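Local atomic coordinates of GTP-binding nuclear protein GSP1 (Encephalitozoon cuniculi, PDB entry 4DJT), a protein that binds and probably hydrolyses GTP as a Ran-family small GTPase, and is thought to drive protein import into the nucleus and RNA export. Residues A[59-64]-A[172-177]; A[119-124]-A[166-171]; A[160-165]-A[183-188]. All coordinates share one frame; numbering follows the deposited sequence. Where two conformers were deposited one is given.

All three contacts involve helix 164-174 or the turn leading into it. Interactions 1 and 2 set the helix against the sheet of the Ras-type G domain, on strands 60-68 and 120-125 respectively. They touch each other, with centres about 11 Å apart, and interaction 2 lies nearer the centre of the chain. Interaction 3 uses the turn before the helix to receive the loop that follows it. Each contact pairs buried with partly exposed side chains, and none has a hydrogen bond across it. Their chemistry differs in detail: ring edges meet in interaction 1, aliphatic groups pack against a proline ring and an imidazole carbon in interaction 2, and a methyl lies over a ring face in interaction 3.

Interaction 1 (A[59-64]-A[172-177]); sequences NVIKFN and IFTGRP
Phe-63 and Phe-173 bring strand 60-68 of the Ras-type G-domain sheet together with the last turn of helix 164-174. Their rings approach rim to rim: CE1 of Phe-63 lies 4.1 Å from CE2 of Phe-173, and each of these carbons sits close to the plane of the other ring, which excludes a face-to-face stack. Phe-63 starts off partly past the helix, and its chi1 of -61°, with CG beside the backbone N, carries the ring back to it. Phe-173 also stacks on Tyr-12 of the neighbouring strand 11-17, while Phe-63 meets the ring of Phe-166, about two turns earlier in the helix, so the pair belongs to a larger aromatic cluster.

A second, looser apolar contact lies nearer the end of the helix. There Ile-61 reaches across with CD1, the end of its side chain, to CG2 of Thr-174 at 4.5 Å. The CA atoms of Ile-61 and Thr-174, the nearest across the two segments, are 9.7 Å apart, so the backbones stay well separated and the side-chain ends make the approach.

No hydrogen bond spans the two segments; the polar groups find their partners outside the contact or within their own segment. Arg-176 turns toward the strand, and its NH2 forms a salt bridge with Asp-56 in the loop between strands 46-54 and 60-68. Gly-175, with positive phi, is the first residue to leave the helix. While CG2 of Thr-174 meets Ile-61, its OG1 bonds to the carbonyl O of Ala-170 and, in an ST turn, accepts from Arg-176 N at 3.2 Å with an N-H...O angle of 154°.

Interaction 2 (A[119-124]-A[166-171]); sequences PIVVCA and FLHLAR
Pro-119 and Val-121 make an apolar helix-on-sheet contact with His-168 and Leu-169, where helix 164-174 covers one face of the central sheet of the G domain. Strand 120-125 runs parallel to and between strands 87-93 and 150-154, and Pro-119 leads into it. Geometry supports the assignment: Val-121 points its side chain at the helix, whereas that of Ile-120 points away from it.

On the helix side Leu-169 makes the larger share, chiefly through one methyl. Its CD2 lies 3.8 Å from CG of Pro-119 and 4.0 Å from CG2 of Val-121, so this single group packs on the proline ring and the valine branch together. The side chain sets out obliquely past the strand rather than straight at it. With CG set opposite the carbonyl carbon (chi1 -70°), its end swings in to make both contacts.

CG2 of Val-121 has a second partner, CD2 of His-168, at 3.9 Å. The approach is oblique to the imidazole, and the atom used is a ring carbon, so neither nitrogen supplies the meeting point. With CG opposite the backbone N (chi1 -173°), the ring of His-168 extends toward strand 150-154, where it touches Glu-150. Phe-63 of strand 60-68 adds to the apolar surroundings of Leu-169.

No hydrogen bond or ion pair joins the two segments. Cohesion here probably comes from van der Waals fit and the burial of apolar surface, chiefly around Val-121 and Leu-169, while the polar backbone of Val-121 is bonded within the sheet to Ala-88 and Leu-90.

Interaction 3 (A[160-165]-A[183-188]); sequences HNFGLP and SNVNLE
In this Ran-type GTPase the loop following helix 164-174 returns across the G domain, and Val-185 and Leu-187 from it settle on Phe-162. That aromatic side chain belongs to a type I beta turn, Asn-161 to Leu-164, leading into the helix shortly after the nucleotide-contacting Ser-155, Ala-156 and Lys-157. Its side chain lies about 10 Å from the bound GDP, close to the site but not at it.

Leu-187 makes a CH-pi contact: CD2 stands over one face of the Phe-162 ring, 3.8 Å from the centroid and 17° off the normal. It is displaced toward the rim, and Leu-187 CD2 lies nearest to Phe-162 CD2, at 3.6 Å. The chi1 of Phe-162, 175°, extends the ring away from its own backbone N and out to the loop. Tyr-27 also stacks with this ring, and its OH is hydrogen-bonded to Phe-162 O.

Asn-186 closes an Asx turn, OD1 taking Glu-188 N at 3.0 Å, so the backbone around Leu-187 is tied locally. Val-185, whose side chain crosses that of Phe-162 at about a right angle, comes in obliquely to the ring, its CG2 4.0 Å from Phe-162 CE2.

Interaction 1 (A[59-64]-A[172-177])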
loop_
_atom_site.group_PDB
_atom_site.type_symbol
_atom_site.label_atom_id
_atom_site.label_comp_id
_atom_site.label_asym_id
_atom_site.label_seq_id
_atom_site.Cartn_x
_atom_site.Cartn_y
_atom_site.Cartn_z
ATOM N N ASN A 59 3.183 -0.496 22.439
ATOM C CA ASN A 59 4.105 -1.095 21.477
ATOM C C ASN A 59 4.365 -0.116 20.341
ATOM O O ASN A 59 3.459 0.622 19.918
ATOM C CB ASN A 59 3.583 -2.397 20.890
ATOM C CG ASN A 59 3.072 -3.356 21.941
ATOM O OD1 ASN A 59 3.844 -4.053 22.589
ATOM N ND2 ASN A 59 1.756 -3.424 22.083
ATOM N N VAL A 60 5.604 -0.109 19.876
ATOM C CA VAL A 60 6.022 0.677 18.718
ATOM C C VAL A 60 5.886 -0.231 17.511
ATOM O O VAL A 60 6.529 -1.287 17.449
ATOM C CB VAL A 60 7.503 1.104 18.813
ATOM C CG1 VAL A 60 7.820 2.173 17.789
ATOM C CG2 VAL A 60 7.848 1.566 20.213
ATOM N N ILE A 61 5.071 0.183 16.547
ATOM C CA ILE A 61 4.812 -0.619 15.386
ATOM C C ILE A 61 5.285 0.134 14.176
ATOM O O ILE A 61 4.775 1.212 13.895
ATOM C CB ILE A 61 3.324 -0.930 15.276
ATOM C CG1 ILE A 61 2.940 -1.809 16.448
ATOM C CG2 ILE A 61 3.020 -1.622 13.943
ATOM C CD1 ILE A 61 1.449 -2.071 16.583
ATOM N N LYS A 62 6.294 -0.397 13.504
ATOM C CA LYS A 62 6.883 0.300 12.353
ATOM C C LYS A 62 6.608 -0.479 11.088
ATOM O O LYS A 62 6.902 -1.700 11.000
ATOM C CB LYS A 62 8.405 0.522 12.508
ATOM C CG LYS A 62 9.026 1.173 11.254
ATOM C CD LYS A 62 10.535 1.377 11.380
ATOM C CE LYS A 62 10.852 2.532 12.271
ATOM N NZ LYS A 62 12.306 2.535 12.576
ATOM N N PHE A 63 6.027 0.214 10.111
ATOM C CA PHE A 63 5.856 -0.338 8.776
ATOM C C PHE A 63 6.911 0.285 7.847
ATOM O O PHE A 63 7.029 1.505 7.736
ATOM C CB PHE A 63 4.447 -0.025 8.263
ATOM C CG PHE A 63 3.352 -0.629 9.110
ATOM C CD1 PHE A 63 2.989 -1.953 8.944
ATOM C CD2 PHE A 63 2.676 0.133 10.042
ATOM C CE1 PHE A 63 1.944 -2.521 9.684
ATOM C CE2 PHE A 63 1.641 -0.407 10.789
ATOM C CZ PHE A 63 1.275 -1.736 10.628
ATOM N N ASN A 64 7.650 -0.567 7.154
ATOM C CA ASN A 64 8.557 -0.106 6.125
ATOM C C ASN A 64 7.860 -0.316 4.824
ATOM O O ASN A 64 7.775 -1.459 4.321
ATOM C CB ASN A 64 9.872 -0.904 6.204
ATOM C CG ASN A 64 10.756 -0.436 7.338
ATOM O OD1 ASN A 64 10.927 0.782 7.567
ATOM N ND2 ASN A 64 11.347 -1.398 8.064
ATOM N N ILE A 172 -3.708 -7.995 12.357
ATOM C CA ILE A 172 -3.326 -9.300 11.827
ATOM C C ILE A 172 -1.984 -9.765 12.404
ATOM O O ILE A 172 -1.837 -10.911 12.912
ATOM C CB ILE A 172 -3.235 -9.287 10.268
ATOM C CG1 ILE A 172 -4.632 -9.068 9.608
ATOM C CG2 ILE A 172 -2.601 -10.588 9.776
ATOM C CD1 ILE A 172 -5.700 -10.145 9.868
ATOM N N PHE A 173 -0.992 -8.883 12.316
ATOM C CA PHE A 173 0.351 -9.244 12.698
ATOM C C PHE A 173 0.475 -9.509 14.190
ATOM O O PHE A 173 1.186 -10.465 14.585
ATOM C CB PHE A 173 1.318 -8.158 12.278
ATOM C CG PHE A 173 1.419 -7.957 10.777
ATOM C CD1 PHE A 173 1.268 -9.028 9.890
ATOM C CD2 PHE A 173 1.722 -6.717 10.269
ATOM C CE1 PHE A 173 1.393 -8.843 8.522
ATOM C CE2 PHE A 173 1.881 -6.527 8.920
ATOM C CZ PHE A 173 1.685 -7.580 8.037
ATOM N N THR A 174 -0.189 -8.689 15.015
ATOM C CA THR A 174 -0.146 -8.851 16.489
ATOM C C THR A 174 -1.140 -9.895 16.989
ATOM O O THR A 174 -0.993 -10.414 18.109
ATOM C CB THR A 174 -0.427 -7.540 17.264
ATOM O OG1 THR A 174 -1.775 -7.088 17.001
ATOM C CG2 THR A 174 0.580 -6.443 16.927
ATOM N N GLY A 175 -2.159 -10.192 16.188
ATOM C CA GLY A 175 -3.231 -11.060 16.617
ATOM C C GLY A 175 -4.258 -10.417 17.553
ATOM O O GLY A 175 -5.109 -11.119 18.078
ATOM N N ARG A 176 -4.173 -9.094 17.758
ATOM C CA ARG A 176 -5.004 -8.378 18.704
ATOM C C ARG A 176 -6.066 -7.616 17.922
ATOM O O ARG A 176 -5.785 -6.569 17.354
ATOM C CB ARG A 176 -4.204 -7.355 19.516
ATOM C CG ARG A 176 -3.192 -7.875 20.539
ATOM C CD ARG A 176 -2.535 -6.680 21.269
ATOM N NE ARG A 176 -3.579 -5.891 21.932
ATOM C CZ ARG A 176 -3.700 -4.556 21.940
ATOM N NH1 ARG A 176 -2.809 -3.735 21.366
ATOM N NH2 ARG A 176 -4.753 -4.031 22.557
ATOM N N PRO A 177 -7.305 -8.126 17.897
ATOM C CA PRO A 177 -8.329 -7.466 17.070
ATOM C C PRO A 177 -8.738 -6.106 17.617
ATOM O O PRO A 177 -9.306 -5.281 16.881
ATOM C CB PRO A 177 -9.524 -8.447 17.132
ATOM C CG PRO A 177 -9.238 -9.355 18.291
ATOM C CD PRO A 177 -7.757 -9.425 18.426
#

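Interaction 2 (A[119-124]-A[166-171])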
loop_
_atom_site.group_PDB
_atom_site.type_symbol
_atom_site.label_atom_id
_atom_site.label_comp_id
_atom_site.label_asym_id
_atom_site.label_seq_id
_atom_site.Cartn_x
_atom_site.Cartn_y
_atom_site.Cartn_z
ATOM N N PRO A 119 -1.239 -11.005 4.426
ATOM C CA PRO A 119 -2.444 -10.240 4.191
ATOM C C PRO A 119 -2.291 -9.244 3.052
ATOM O O PRO A 119 -1.235 -8.563 2.932
ATOM C CB PRO A 119 -2.649 -9.485 5.499
ATOM C CG PRO A 119 -1.322 -9.483 6.163
ATOM C CD PRO A 119 -0.732 -10.813 5.801
ATOM N N ILE A 120 -3.342 -9.147 2.246
ATOM C CA ILE A 120 -3.450 -8.144 1.217
ATOM C C ILE A 120 -4.679 -7.278 1.519
ATOM O O ILE A 120 -5.760 -7.802 1.696
ATOM C CB ILE A 120 -3.608 -8.782 -0.177
ATOM C CG1 ILE A 120 -2.464 -9.755 -0.491
ATOM C CG2 ILE A 120 -3.686 -7.718 -1.243
ATOM C CD1 ILE A 120 -2.563 -10.369 -1.879
ATOM N N VAL A 121 -4.494 -5.959 1.626
ATOM C CA VAL A 121 -5.590 -5.042 1.891
ATOM C C VAL A 121 -5.859 -4.358 0.589
ATOM O O VAL A 121 -4.916 -3.935 -0.090
ATOM C CB VAL A 121 -5.204 -4.010 2.963
ATOM C CG1 VAL A 121 -6.209 -2.889 3.034
ATOM C CG2 VAL A 121 -5.049 -4.702 4.333
ATOM N N VAL A 122 -7.135 -4.288 0.212
ATOM C CA VAL A 122 -7.515 -3.671 -1.055
ATOM C C VAL A 122 -8.088 -2.302 -0.776
ATOM O O VAL A 122 -8.967 -2.163 0.057
ATOM C CB VAL A 122 -8.524 -4.531 -1.855
ATOM C CG1 VAL A 122 -9.012 -3.773 -3.099
ATOM C CG2 VAL A 122 -7.872 -5.844 -2.265
ATOM N N CYS A 123 -7.562 -1.289 -1.483
ATOM C CA CYS A 123 -8.036 0.089 -1.375
ATOM C C CYS A 123 -8.588 0.622 -2.686
ATOM O O CYS A 123 -7.893 0.685 -3.682
ATOM C CB CYS A 123 -6.909 1.044 -0.934
ATOM S SG CYS A 123 -6.293 0.669 0.722
ATOM N N ALA A 124 -9.858 0.993 -2.636
ATOM C CA ALA A 124 -10.511 1.757 -3.658
ATOM C C ALA A 124 -10.121 3.216 -3.496
ATOM O O ALA A 124 -10.641 3.908 -2.611
ATOM C CB ALA A 124 -12.036 1.597 -3.505
ATOM N N PHE A 166 -3.270 0.259 7.674
ATOM C CA PHE A 166 -2.203 -0.042 8.646
ATOM C C PHE A 166 -2.783 -0.576 9.940
ATOM O O PHE A 166 -2.233 -1.500 10.565
ATOM C CB PHE A 166 -1.333 1.195 8.893
ATOM C CG PHE A 166 -0.554 1.616 7.701
ATOM C CD1 PHE A 166 0.487 0.844 7.243
ATOM C CD2 PHE A 166 -0.912 2.743 6.970
ATOM C CE1 PHE A 166 1.165 1.177 6.093
ATOM C CE2 PHE A 166 -0.232 3.079 5.844
ATOM C CZ PHE A 166 0.818 2.319 5.393
ATOM N N LEU A 167 -3.889 -0.015 10.374
ATOM C CA LEU A 167 -4.571 -0.524 11.566
ATOM C C LEU A 167 -4.936 -1.991 11.398
ATOM O O LEU A 167 -4.677 -2.812 12.281
ATOM C CB LEU A 167 -5.806 0.313 11.878
ATOM C CG LEU A 167 -6.591 -0.022 13.160
ATOM C CD1 LEU A 167 -5.705 0.058 14.395
ATOM C CD2 LEU A 167 -7.820 0.891 13.290
ATOM N N HIS A 168 -5.548 -2.335 10.264
ATOM C CA HIS A 168 -5.863 -3.747 9.972
ATOM C C HIS A 168 -4.647 -4.653 9.981
ATOM O O HIS A 168 -4.651 -5.722 10.588
ATOM C CB HIS A 168 -6.567 -3.893 8.632
ATOM C CG HIS A 168 -7.054 -5.297 8.367
ATOM N ND1 HIS A 168 -8.056 -5.839 9.054
ATOM C CD2 HIS A 168 -6.570 -6.297 7.525
ATOM C CE1 HIS A 168 -8.255 -7.104 8.636
ATOM N NE2 HIS A 168 -7.345 -7.385 7.716
ATOM N N LEU A 169 -3.593 -4.214 9.314
ATOM C CA LEU A 169 -2.354 -4.986 9.211
ATOM C C LEU A 169 -1.729 -5.220 10.592
ATOM O O LEU A 169 -1.339 -6.342 10.908
ATOM C CB LEU A 169 -1.366 -4.285 8.245
ATOM C CG LEU A 169 -1.705 -4.283 6.739
ATOM C CD1 LEU A 169 -0.790 -3.349 5.946
ATOM C CD2 LEU A 169 -1.638 -5.709 6.172
ATOM N N ALA A 170 -1.694 -4.193 11.432
ATOM C CA ALA A 170 -1.198 -4.319 12.823
ATOM C C ALA A 170 -1.992 -5.332 13.631
ATOM O O ALA A 170 -1.405 -6.171 14.396
ATOM C CB ALA A 170 -1.209 -2.962 13.532
ATOM N N ARG A 171 -3.314 -5.335 13.442
ATOM C CA ARG A 171 -4.166 -6.335 14.078
ATOM C C ARG A 171 -3.864 -7.767 13.659
ATOM O O ARG A 171 -3.722 -8.650 14.527
ATOM C CB ARG A 171 -5.647 -5.995 13.851
ATOM C CG ARG A 171 -6.037 -4.739 14.563
ATOM C CD ARG A 171 -7.367 -4.139 14.124
ATOM N NE ARG A 171 -7.768 -3.095 15.061
ATOM C CZ ARG A 171 -8.854 -2.328 14.938
ATOM N NH1 ARG A 171 -9.684 -2.455 13.890
ATOM N NH2 ARG A 171 -9.103 -1.418 15.870
#

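Interaction 3 (A[160-165]-A[183-188])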
loop_
_atom_site.group_PDB
_atom_site.type_symbol
_atom_site.label_atom_id
_atom_site.label_comp_id
_atom_site.label_asym_id
_atom_site.label_seq_id
_atom_site.Cartn_x
_atom_site.Cartn_y
_atom_site.Cartn_z
ATOM N N HIS A 160 -7.958 10.806 3.604
ATOM C CA HIS A 160 -9.170 10.203 4.175
ATOM C C HIS A 160 -8.913 8.734 4.362
ATOM O O HIS A 160 -8.591 8.043 3.414
ATOM C CB HIS A 160 -10.384 10.409 3.250
ATOM C CG HIS A 160 -11.676 9.721 3.722
ATOM N ND1 HIS A 160 -12.372 10.135 4.810
ATOM C CD2 HIS A 160 -12.408 8.651 3.171
ATOM C CE1 HIS A 160 -13.483 9.371 4.960
ATOM N NE2 HIS A 160 -13.515 8.473 3.951
ATOM N N ASN A 161 -9.043 8.275 5.604
ATOM C CA ASN A 161 -8.872 6.876 5.985
ATOM C C ASN A 161 -7.438 6.330 5.873
ATOM O O ASN A 161 -7.260 5.116 5.786
ATOM C CB ASN A 161 -9.841 5.947 5.196
ATOM C CG ASN A 161 -11.254 5.986 5.734
ATOM O OD1 ASN A 161 -11.526 6.638 6.731
ATOM N ND2 ASN A 161 -12.182 5.302 5.035
ATOM N N PHE A 162 -6.432 7.216 5.935
ATOM C CA PHE A 162 -5.049 6.835 5.719
ATOM C C PHE A 162 -4.650 5.681 6.614
ATOM O O PHE A 162 -3.958 4.762 6.185
ATOM C CB PHE A 162 -4.076 7.983 6.014
ATOM C CG PHE A 162 -2.626 7.575 5.907
ATOM C CD1 PHE A 162 -1.978 7.581 4.685
ATOM C CD2 PHE A 162 -1.923 7.110 7.018
ATOM C CE1 PHE A 162 -0.675 7.165 4.560
ATOM C CE2 PHE A 162 -0.614 6.687 6.915
ATOM C CZ PHE A 162 0.038 6.739 5.672
ATOM N N GLY A 163 -5.036 5.781 7.891
ATOM C CA GLY A 163 -4.634 4.800 8.864
ATOM C C GLY A 163 -5.263 3.442 8.785
ATOM O O GLY A 163 -4.712 2.481 9.390
ATOM N N LEU A 164 -6.412 3.312 8.096
ATOM C CA LEU A 164 -7.188 2.074 8.221
ATOM C C LEU A 164 -6.432 0.820 7.718
ATOM O O LEU A 164 -6.474 -0.207 8.387
ATOM C CB LEU A 164 -8.588 2.193 7.557
ATOM C CG LEU A 164 -9.497 3.276 8.159
ATOM C CD1 LEU A 164 -10.858 3.230 7.457
ATOM C CD2 LEU A 164 -9.677 3.075 9.668
ATOM N N PRO A 165 -5.751 0.900 6.532
ATOM C CA PRO A 165 -5.036 -0.299 6.101
ATOM C C PRO A 165 -3.976 -0.721 7.108
ATOM O O PRO A 165 -3.802 -1.904 7.358
ATOM C CB PRO A 165 -4.411 0.119 4.769
ATOM C CG PRO A 165 -5.382 1.183 4.269
ATOM C CD PRO A 165 -5.664 1.958 5.524
ATOM N N SER A 183 -1.220 7.236 18.575
ATOM C CA SER A 183 -0.396 8.350 18.079
ATOM C C SER A 183 -0.954 8.783 16.733
ATOM O O SER A 183 -1.648 8.019 16.084
ATOM C CB SER A 183 1.054 7.923 17.932
ATOM O OG SER A 183 1.190 6.778 17.082
ATOM N N ASN A 184 -0.689 10.026 16.353
ATOM C CA ASN A 184 -1.132 10.581 15.065
ATOM C C ASN A 184 0.062 10.712 14.136
ATOM O O ASN A 184 1.122 11.163 14.560
ATOM C CB ASN A 184 -1.775 11.954 15.279
ATOM C CG ASN A 184 -2.987 11.885 16.197
ATOM O OD1 ASN A 184 -4.040 11.378 15.819
ATOM N ND2 ASN A 184 -2.826 12.357 17.421
ATOM N N VAL A 185 -0.102 10.340 12.875
ATOM C CA VAL A 185 1.032 10.391 11.949
ATOM C C VAL A 185 1.081 11.705 11.189
ATOM O O VAL A 185 0.023 12.295 10.877
ATOM C CB VAL A 185 1.069 9.195 10.959
ATOM C CG1 VAL A 185 1.373 7.911 11.727
ATOM C CG2 VAL A 185 -0.218 9.096 10.141
ATOM N N ASN A 186 2.296 12.146 10.876
ATOM C CA ASN A 186 2.520 13.370 10.057
ATOM C C ASN A 186 2.172 13.084 8.600
ATOM O O ASN A 186 2.878 12.303 7.925
ATOM C CB ASN A 186 3.961 13.870 10.170
ATOM C CG ASN A 186 4.185 15.187 9.439
ATOM O OD1 ASN A 186 3.550 15.465 8.427
ATOM N ND2 ASN A 186 5.086 16.002 9.950
ATOM N N LEU A 187 1.088 13.680 8.128
ATOM C CA LEU A 187 0.537 13.333 6.803
ATOM C C LEU A 187 0.854 14.368 5.753
ATOM O O LEU A 187 0.237 14.381 4.672
ATOM C CB LEU A 187 -0.970 13.114 6.888
ATOM C CG LEU A 187 -1.425 11.961 7.781
ATOM C CD1 LEU A 187 -2.932 12.068 8.036
ATOM C CD2 LEU A 187 -1.049 10.630 7.146
ATOM N N GLU A 188 1.802 15.257 6.051
ATOM C CA GLU A 188 2.144 16.286 5.101
ATOM C C GLU A 188 2.849 15.660 3.886
ATOM O O GLU A 188 3.702 14.796 4.030
ATOM C CB GLU A 188 2.984 17.387 5.743
ATOM C CG GLU A 188 2.184 18.208 6.731
ATOM C CD GLU A 188 2.998 19.189 7.559
ATOM O OE1 GLU A 188 4.258 19.170 7.541
ATOM O OE2 GLU A 188 2.350 20.001 8.247
#